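Local coordinates for protein ethylbenzene dehydrogenase alpha-subunit (Aromatoleum aromaticum, PDB 2IVF) that forms the molybdenum-containing subunit of a molybdopterin oxidoreductase, carrying two pterin guanosine dinucleotide cofactors and one iron-sulfur cluster, at residues 80-91 / 655-665; 212-220 / 542-550. One frame throughout, in Å; residues are numbered along the deposited sequence.

Contact 1 of 2, residues 80-91 / 655-665. With MGD (2-amino-5,6-dimercapto-7-methyl-3,7,8a,9-tetrahydro-8-oxa-1,3,9,10-tetraaza-anthracen-4-one guanosine dinucleotide), chain M; SF4 (iron/sulfur cluster), chain K.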
# COMPACT_ATOMS: atom_id res chain seq x y z
N GLY A 80 -17.88 -6.71 -2.91
CA GLY A 80 -17.28 -5.76 -2.00
C GLY A 80 -16.21 -4.92 -2.66
O GLY A 80 -15.72 -5.21 -3.74
N SER A 81 -15.91 -3.83 -1.98
CA SER A 81 -14.80 -2.97 -2.28
C SER A 81 -14.48 -2.21 -0.99
O SER A 81 -15.06 -2.52 0.08
CB SER A 81 -15.10 -2.00 -3.44
OG SER A 81 -13.89 -1.48 -3.95
N HIS A 82 -13.55 -1.27 -1.06
CA HIS A 82 -13.03 -0.53 0.10
C HIS A 82 -13.27 0.98 -0.07
O HIS A 82 -13.08 1.49 -1.15
CB HIS A 82 -11.56 -0.93 0.26
CG HIS A 82 -11.34 -2.39 0.00
ND1 HIS A 82 -10.71 -2.88 -1.14
CD2 HIS A 82 -11.80 -3.48 0.67
CE1 HIS A 82 -10.77 -4.21 -1.13
NE2 HIS A 82 -11.39 -4.59 -0.03
N LEU A 83 -13.75 1.66 0.97
CA LEU A 83 -14.15 3.05 0.84
C LEU A 83 -13.03 4.01 1.22
O LEU A 83 -13.10 5.18 0.89
CB LEU A 83 -15.41 3.30 1.65
CG LEU A 83 -16.67 2.57 1.14
CD1 LEU A 83 -16.77 2.47 -0.38
CD2 LEU A 83 -16.72 1.18 1.73
N ASN A 84 -11.98 3.48 1.86
CA ASN A 84 -10.73 4.20 2.08
C ASN A 84 -10.30 4.88 0.82
O ASN A 84 -10.43 4.36 -0.23
CB ASN A 84 -9.60 3.33 2.72
CG ASN A 84 -9.26 2.05 1.98
OD1 ASN A 84 -8.79 1.06 2.60
ND2 ASN A 84 -9.46 2.02 0.64
N ILE A 85 -9.88 6.13 0.94
CA ILE A 85 -9.49 6.85 -0.25
C ILE A 85 -8.06 6.52 -0.69
O ILE A 85 -7.11 7.24 -0.43
CB ILE A 85 -9.76 8.38 -0.14
CG1 ILE A 85 -11.26 8.62 0.10
CG2 ILE A 85 -9.33 9.07 -1.44
CD1 ILE A 85 -12.22 7.96 -0.99
N CYS A 86 -7.91 5.38 -1.35
CA CYS A 86 -6.86 5.26 -2.32
C CYS A 86 -7.17 6.27 -3.40
O CYS A 86 -8.34 6.62 -3.59
CB CYS A 86 -6.79 3.83 -2.87
SG CYS A 86 -8.45 3.07 -3.10
N TRP A 87 -6.15 6.73 -4.13
CA TRP A 87 -6.29 7.71 -5.15
C TRP A 87 -5.25 7.47 -6.25
O TRP A 87 -4.06 7.25 -5.96
CB TRP A 87 -6.12 9.15 -4.63
CG TRP A 87 -6.74 10.08 -5.60
CD1 TRP A 87 -6.10 10.75 -6.60
CD2 TRP A 87 -8.12 10.36 -5.74
NE1 TRP A 87 -7.01 11.46 -7.34
CE2 TRP A 87 -8.26 11.25 -6.82
CE3 TRP A 87 -9.26 9.99 -5.03
CZ2 TRP A 87 -9.50 11.78 -7.22
CZ3 TRP A 87 -10.50 10.47 -5.45
CH2 TRP A 87 -10.61 11.40 -6.52
N PRO A 88 -5.69 7.51 -7.50
CA PRO A 88 -7.09 7.49 -7.93
C PRO A 88 -7.80 6.36 -7.22
O PRO A 88 -7.18 5.32 -7.00
CB PRO A 88 -6.98 7.24 -9.42
CG PRO A 88 -5.73 7.90 -9.81
CD PRO A 88 -4.78 7.62 -8.66
N GLN A 89 -9.05 6.57 -6.80
CA GLN A 89 -9.72 5.52 -6.02
C GLN A 89 -9.76 4.25 -6.83
O GLN A 89 -10.16 4.29 -7.97
CB GLN A 89 -11.11 5.97 -5.59
CG GLN A 89 -11.46 5.62 -4.16
CD GLN A 89 -11.99 4.22 -4.03
OE1 GLN A 89 -12.51 3.65 -4.99
NE2 GLN A 89 -11.84 3.63 -2.82
N GLY A 90 -9.32 3.12 -6.27
CA GLY A 90 -9.17 1.95 -7.13
C GLY A 90 -10.50 1.43 -7.64
O GLY A 90 -10.59 0.89 -8.76
N SER A 91 -11.54 1.57 -6.81
CA SER A 91 -12.89 1.12 -7.11
C SER A 91 -12.86 -0.29 -7.61
O SER A 91 -13.55 -0.66 -8.58
CB SER A 91 -13.65 1.97 -8.16
OG SER A 91 -13.91 3.22 -7.63
N TYR A 655 -15.84 -1.72 5.98
CA TYR A 655 -16.11 -2.13 4.60
C TYR A 655 -16.63 -3.55 4.63
O TYR A 655 -16.19 -4.39 5.44
CB TYR A 655 -14.88 -1.99 3.67
CG TYR A 655 -14.07 -0.75 3.96
CD1 TYR A 655 -14.67 0.44 4.39
CD2 TYR A 655 -12.69 -0.78 3.85
CE1 TYR A 655 -13.92 1.54 4.68
CE2 TYR A 655 -11.94 0.32 4.15
CZ TYR A 655 -12.54 1.45 4.56
OH TYR A 655 -11.76 2.48 4.87
N TYR A 656 -17.60 -3.80 3.75
CA TYR A 656 -18.30 -5.10 3.64
C TYR A 656 -19.40 -5.27 4.66
O TYR A 656 -20.15 -6.26 4.62
CB TYR A 656 -17.41 -6.33 3.79
CG TYR A 656 -16.13 -6.45 2.99
CD1 TYR A 656 -15.88 -5.66 1.86
CD2 TYR A 656 -15.18 -7.40 3.38
CE1 TYR A 656 -14.68 -5.79 1.16
CE2 TYR A 656 -14.00 -7.54 2.71
CZ TYR A 656 -13.75 -6.75 1.57
OH TYR A 656 -12.58 -6.90 0.89
N GLU A 657 -19.51 -4.32 5.58
CA GLU A 657 -20.45 -4.45 6.73
C GLU A 657 -21.57 -3.42 6.66
O GLU A 657 -22.39 -3.30 7.59
CB GLU A 657 -19.72 -4.25 8.03
CG GLU A 657 -18.66 -5.31 8.34
CD GLU A 657 -17.94 -5.06 9.65
OE1 GLU A 657 -17.93 -3.91 10.11
OE2 GLU A 657 -17.37 -6.03 10.23
N LYS A 658 -21.60 -2.68 5.55
CA LYS A 658 -22.59 -1.65 5.28
C LYS A 658 -22.65 -1.38 3.80
O LYS A 658 -21.64 -1.45 3.08
CB LYS A 658 -22.24 -0.37 6.02
CG LYS A 658 -20.94 0.27 5.57
CD LYS A 658 -20.47 1.33 6.62
CE LYS A 658 -19.12 1.83 6.17
NZ LYS A 658 -18.44 2.67 7.20
N HIS A 659 -23.84 -1.10 3.30
CA HIS A 659 -23.97 -0.82 1.85
C HIS A 659 -23.27 0.50 1.55
O HIS A 659 -23.36 1.47 2.33
CB HIS A 659 -25.41 -0.69 1.44
CG HIS A 659 -26.24 -1.88 1.77
ND1 HIS A 659 -26.84 -2.04 3.01
CD2 HIS A 659 -26.60 -2.95 1.03
CE1 HIS A 659 -27.51 -3.18 3.01
NE2 HIS A 659 -27.41 -3.74 1.82
N GLU A 660 -22.54 0.51 0.43
CA GLU A 660 -21.84 1.71 -0.01
C GLU A 660 -21.54 1.66 -1.49
O GLU A 660 -21.84 0.68 -2.17
CB GLU A 660 -20.52 1.87 0.78
CG GLU A 660 -20.56 2.85 1.93
CD GLU A 660 -20.66 4.29 1.46
OE1 GLU A 660 -20.62 4.51 0.23
OE2 GLU A 660 -20.79 5.20 2.30
N MET A 661 -20.97 2.75 -1.98
CA MET A 661 -20.50 2.79 -3.34
C MET A 661 -19.16 3.48 -3.30
O MET A 661 -19.01 4.43 -2.53
CB MET A 661 -21.44 3.65 -4.13
CG MET A 661 -21.24 3.65 -5.57
SD MET A 661 -22.73 4.41 -6.28
CE MET A 661 -22.62 6.02 -5.57
N THR A 662 -18.22 3.03 -4.12
CA THR A 662 -16.92 3.69 -4.16
C THR A 662 -17.04 5.10 -4.79
O THR A 662 -18.09 5.49 -5.26
CB THR A 662 -15.94 2.86 -4.93
OG1 THR A 662 -16.47 2.62 -6.23
CG2 THR A 662 -15.74 1.52 -4.22
N THR A 663 -15.98 5.89 -4.67
CA THR A 663 -15.99 7.27 -5.14
C THR A 663 -14.86 7.42 -6.12
O THR A 663 -13.77 7.87 -5.77
CB THR A 663 -15.78 8.26 -3.99
OG1 THR A 663 -14.54 7.99 -3.32
CG2 THR A 663 -16.93 8.13 -2.99
N PRO A 664 -15.10 7.02 -7.36
CA PRO A 664 -14.02 7.03 -8.37
C PRO A 664 -13.75 8.44 -8.95
O PRO A 664 -14.60 9.37 -8.88
CB PRO A 664 -14.59 6.14 -9.47
CG PRO A 664 -16.04 6.41 -9.39
CD PRO A 664 -16.35 6.55 -7.95
N CYS A 665 -12.59 8.57 -9.59
CA CYS A 665 -12.32 9.71 -10.41
C CYS A 665 -11.99 9.19 -11.81
O CYS A 665 -12.22 8.01 -12.12
CB CYS A 665 -11.16 10.47 -9.81
SG CYS A 665 -9.63 9.51 -9.76
PB MGD M . 3.04 10.91 -2.87
O1B MGD M . 2.86 9.56 -2.26
O2B MGD M . 3.15 12.04 -1.92
O3B MGD M . 1.95 11.33 -3.94
O3A MGD M . 0.04 9.65 -3.87
PA MGD M . 0.98 10.44 -4.89
O1A MGD M . 1.68 9.41 -5.65
O2A MGD M . 0.20 11.43 -5.61
O5' MGD M . 4.36 10.91 -3.79
C5' MGD M . 5.60 10.47 -3.23
C4' MGD M . 6.76 10.85 -4.16
O4' MGD M . 6.93 12.26 -4.16
C3' MGD M . 7.97 10.34 -3.42
O3' MGD M . 8.24 9.04 -3.91
C2' MGD M . 9.06 11.35 -3.81
O2' MGD M . 10.05 10.70 -4.63
C1' MGD M . 8.28 12.42 -4.61
N9 MGD M . 8.78 13.76 -4.22
C8 MGD M . 8.86 14.30 -2.99
N7 MGD M . 9.32 15.56 -3.06
C5 MGD M . 9.51 15.82 -4.37
C6 MGD M . 9.98 16.89 -5.12
O6 MGD M . 10.38 17.96 -4.65
N1 MGD M . 10.01 16.75 -6.51
C2 MGD M . 9.63 15.59 -7.20
N2 MGD M . 9.71 15.54 -8.57
N3 MGD M . 9.16 14.57 -6.46
C4 MGD M . 9.12 14.67 -5.10
C10 MGD M . -0.77 10.32 -2.96
C11 MGD M . -2.15 9.72 -3.02
O11 MGD M . -2.04 8.38 -2.75
C12 MGD M . -3.19 10.41 -2.12
S12 MGD M . -3.15 12.14 -1.81
C13 MGD M . -4.18 9.66 -1.54
S13 MGD M . -5.36 10.44 -0.55
C14 MGD M . -4.23 8.18 -1.74
N15 MGD M . -3.63 7.57 -0.52
C16 MGD M . -2.98 6.32 -0.57
C17 MGD M . -2.55 5.66 0.55
O17 MGD M . -2.69 6.15 1.69
N18 MGD M . -1.91 4.41 0.37
C19 MGD M . -1.72 3.84 -0.85
N19 MGD M . -1.09 2.65 -0.90
N20 MGD M . -2.13 4.54 -1.92
C21 MGD M . -2.76 5.71 -1.81
N22 MGD M . -3.18 6.40 -2.94
C23 MGD M . -3.34 7.83 -2.97
FE1 SF4 K . -6.77 -1.43 -2.79
FE2 SF4 K . -8.61 -1.28 -4.78
FE3 SF4 K . -9.44 -1.57 -2.27
FE4 SF4 K . -8.31 0.80 -3.07
S1 SF4 K . -10.31 -0.03 -3.74
S2 SF4 K . -7.87 -0.41 -1.10
S3 SF4 K . -6.79 0.01 -4.58
S4 SF4 K . -8.22 -3.11 -3.47
O HOH W 1 -14.89 5.71 -1.38
O HOH W 2 -11.04 6.09 -9.82
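Leu83, His82 and Trp87 of the iron-sulfur loop 80-91 pack against 655-665 in a buried contact (853 Å²) of the cluster loop with strand 659-661 and the loops flanking it, beside the iron-sulfur cluster and with both pterin cofactors at its borders. His82 bridges two partners: ND1 binds an iron, FE3, at 2.1 Å, while NE2 donates to Tyr656 OH at 2.8 Å. That hydroxyl lies in the imidazole plane, and together with the iron at ND1 this bond probably holds the ring in its orientation; it is also bonded to Glu106, a second-shell carboxylate that could polarise the pair. Cys86 SG binds FE4 at 2.3 Å. Leu83 N sits over one face of the Tyr655 ring, 3.6 Å above its centre, and Leu83 CD2 slides past Tyr655 CD1 at 3.4 Å. At the other end, Cys665 SG sits over one face of the Trp87 ring, 3.9 Å from the centroid of its six-membered ring. Ser91 OG and Thr662 OG1 share a hydrogen bond of 3.0 Å, and Thr662 OG1 also bonds Thr672 N. Gln89, bent at chi2 (-84°), turns NE2 back to His82 O and Asn84 O, bracing the loop. Strand 659-661 pairs antiparallel with 670-676, while Met661 packs on helices 736-749 and 486-493.

Contact 2 of 2, residues 212-220 / 542-550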
# COMPACT_ATOMS: atom_id res chain seq x y z
N GLY A 212 -22.65 24.26 11.48
CA GLY A 212 -21.34 24.09 12.10
C GLY A 212 -20.25 24.44 11.11
O GLY A 212 -20.54 24.84 9.98
N VAL A 213 -19.00 24.30 11.53
CA VAL A 213 -17.85 24.72 10.76
C VAL A 213 -17.18 23.47 10.25
O VAL A 213 -16.96 22.54 11.02
CB VAL A 213 -16.85 25.53 11.61
CG1 VAL A 213 -15.69 25.96 10.73
CG2 VAL A 213 -17.55 26.71 12.27
N SER A 214 -16.94 23.40 8.94
CA SER A 214 -16.27 22.25 8.35
C SER A 214 -15.03 22.69 7.54
O SER A 214 -15.14 23.00 6.34
CB SER A 214 -17.20 21.42 7.46
OG SER A 214 -18.53 21.31 7.98
N PRO A 215 -13.87 22.77 8.19
CA PRO A 215 -12.67 23.04 7.44
C PRO A 215 -12.53 22.18 6.20
O PRO A 215 -12.88 20.97 6.20
CB PRO A 215 -11.58 22.76 8.47
CG PRO A 215 -12.19 23.21 9.76
CD PRO A 215 -13.61 22.75 9.64
N ASP A 216 -12.10 22.82 5.12
CA ASP A 216 -12.03 22.18 3.76
C ASP A 216 -11.12 20.97 3.73
O ASP A 216 -9.93 21.10 3.99
CB ASP A 216 -11.52 23.21 2.77
CG ASP A 216 -11.66 22.79 1.34
OD1 ASP A 216 -11.19 21.70 0.96
OD2 ASP A 216 -12.21 23.61 0.56
N ILE A 217 -11.67 19.80 3.41
CA ILE A 217 -10.93 18.55 3.44
C ILE A 217 -9.70 18.64 2.54
O ILE A 217 -8.60 18.33 2.95
CB ILE A 217 -11.83 17.35 3.04
CG1 ILE A 217 -11.00 16.08 2.77
CG2 ILE A 217 -12.69 17.66 1.81
CD1 ILE A 217 -10.30 15.52 4.00
N ASN A 218 -9.86 19.08 1.30
CA ASN A 218 -8.75 19.02 0.35
C ASN A 218 -7.61 19.97 0.64
O ASN A 218 -6.45 19.62 0.45
CB ASN A 218 -9.25 19.23 -1.07
CG ASN A 218 -9.56 17.95 -1.69
OD1 ASN A 218 -10.60 17.35 -1.43
ND2 ASN A 218 -8.59 17.43 -2.44
N VAL A 219 -7.96 21.15 1.09
CA VAL A 219 -6.96 22.14 1.48
C VAL A 219 -6.24 21.62 2.76
O VAL A 219 -5.03 21.85 2.95
CB VAL A 219 -7.63 23.47 1.66
CG1 VAL A 219 -6.63 24.59 2.04
CG2 VAL A 219 -8.40 23.83 0.33
N ASP A 220 -7.00 20.91 3.61
CA ASP A 220 -6.48 20.46 4.89
C ASP A 220 -5.46 19.32 4.70
O ASP A 220 -4.41 19.29 5.35
CB ASP A 220 -7.63 20.06 5.82
CG ASP A 220 -7.16 19.80 7.24
OD1 ASP A 220 -6.66 20.75 7.92
OD2 ASP A 220 -7.29 18.63 7.68
N GLY A 542 -20.87 26.31 5.06
CA GLY A 542 -19.89 26.26 6.19
C GLY A 542 -18.56 25.57 5.92
O GLY A 542 -17.84 25.18 6.86
N LEU A 543 -18.24 25.40 4.63
CA LEU A 543 -16.96 24.85 4.23
C LEU A 543 -16.00 26.02 4.15
O LEU A 543 -16.25 26.99 3.43
CB LEU A 543 -17.05 24.16 2.88
CG LEU A 543 -17.86 22.86 2.92
CD1 LEU A 543 -18.31 22.46 1.53
CD2 LEU A 543 -17.04 21.75 3.57
N VAL A 544 -14.90 25.92 4.89
CA VAL A 544 -14.05 27.08 5.16
C VAL A 544 -12.58 26.71 4.95
O VAL A 544 -12.19 25.56 5.17
CB VAL A 544 -14.33 27.64 6.61
CG1 VAL A 544 -15.82 27.87 6.80
CG2 VAL A 544 -13.81 26.65 7.66
N PRO A 545 -11.76 27.67 4.49
CA PRO A 545 -10.30 27.43 4.37
C PRO A 545 -9.72 27.03 5.72
O PRO A 545 -9.96 27.75 6.68
CB PRO A 545 -9.73 28.81 3.96
CG PRO A 545 -10.84 29.80 4.23
CD PRO A 545 -12.12 29.03 4.05
N PRO A 546 -9.06 25.86 5.81
CA PRO A 546 -8.53 25.36 7.11
C PRO A 546 -7.38 26.15 7.75
O PRO A 546 -7.26 26.16 8.99
CB PRO A 546 -8.13 23.92 6.77
CG PRO A 546 -7.89 23.94 5.32
CD PRO A 546 -8.81 24.91 4.72
N ALA A 547 -6.61 26.92 6.97
CA ALA A 547 -5.59 27.81 7.56
C ALA A 547 -6.17 28.80 8.58
O ALA A 547 -5.46 29.23 9.52
CB ALA A 547 -4.79 28.56 6.44
N MET A 548 -7.42 29.22 8.39
CA MET A 548 -7.96 30.30 9.19
C MET A 548 -8.14 29.89 10.64
O MET A 548 -7.64 30.56 11.54
CB MET A 548 -9.30 30.83 8.66
CG MET A 548 -9.23 31.40 7.27
SD MET A 548 -7.91 32.62 7.07
CE MET A 548 -8.20 33.11 5.35
N TRP A 549 -8.86 28.80 10.87
CA TRP A 549 -9.19 28.41 12.23
C TRP A 549 -7.89 27.87 12.90
O TRP A 549 -7.67 28.13 14.07
CB TRP A 549 -10.35 27.41 12.28
CG TRP A 549 -9.96 26.01 12.07
CD1 TRP A 549 -9.61 25.41 10.91
CD2 TRP A 549 -9.88 25.02 13.08
NE1 TRP A 549 -9.28 24.08 11.14
CE2 TRP A 549 -9.43 23.83 12.47
CE3 TRP A 549 -10.10 25.05 14.45
CZ2 TRP A 549 -9.25 22.66 13.18
CZ3 TRP A 549 -9.91 23.89 15.17
CH2 TRP A 549 -9.50 22.71 14.53
N LEU A 550 -7.02 27.22 12.13
CA LEU A 550 -5.75 26.75 12.68
C LEU A 550 -4.92 27.91 13.16
O LEU A 550 -4.35 27.86 14.27
CB LEU A 550 -4.96 25.92 11.68
CG LEU A 550 -5.56 24.56 11.31
CD1 LEU A 550 -4.70 23.89 10.25
CD2 LEU A 550 -5.75 23.64 12.55
O HOH W 3 -8.50 21.91 9.60
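Pro546 and Pro215, with 84 and 61 Å² buried, lie at the centre of this contact, in which two strand-to-helix turns run side by side. The Pro546 ring wedges against the first turn of the helix that begins at Ile217: its CD is 3.5 Å from Val219 CG1, a tight carbon pair, and its CG approaches Asp220 N. Pro215 CB meets Pro546 CB at 4.0 Å, and Pro215 CG rests over one face of the Trp549 indole, 3.3 Å from NE1. The third large share, 53 Å², belongs to Val544, whose CG2 touches Val213 CG1 at 3.7 Å. Parallel pairing aligns the strands: Ser214 N donates to Gly542 O at 2.9 Å, Val544 N to Ser214 O at 3.3 Å, and Asp216 N to Val544 O at 2.7 Å. Asp216 also N-caps its helix through OD1, while OD2 is held by Tyr954 and Met957. A water joins Asp220 OD1 to Trp549 NE1, and Asp220 OD2 forms salt bridges with Lys614 and Arg613. The chemistry implies a register set by backbone bonds, with the Pro546 ring packed tightly between the two helix starts and each carboxylate divided between local partners at OD1 and outside partners at OD2.

Overall arrangement
Both contacts are buried, their centres about 24 Å apart and their nearest atoms about 7 Å apart without touching. They share no strand or helix. Contact 2 joins segments lying between the two halves of contact 1 in sequence, so the long excursion from 80-91 to 655-665 is itself tied together on the way. Their chemistry differs with place: contact 1, beside the iron-sulfur cluster and the pterins, sets a cluster-ligating loop against its partner through side-chain hydrogen bonds, bridging waters and a sulfur-aromatic contact between largely irregular segments. Contact 2, with Asp220 about 10 Å from the molybdenum, uses backbone pairing of a short parallel sheet and apolar packing at two helix starts.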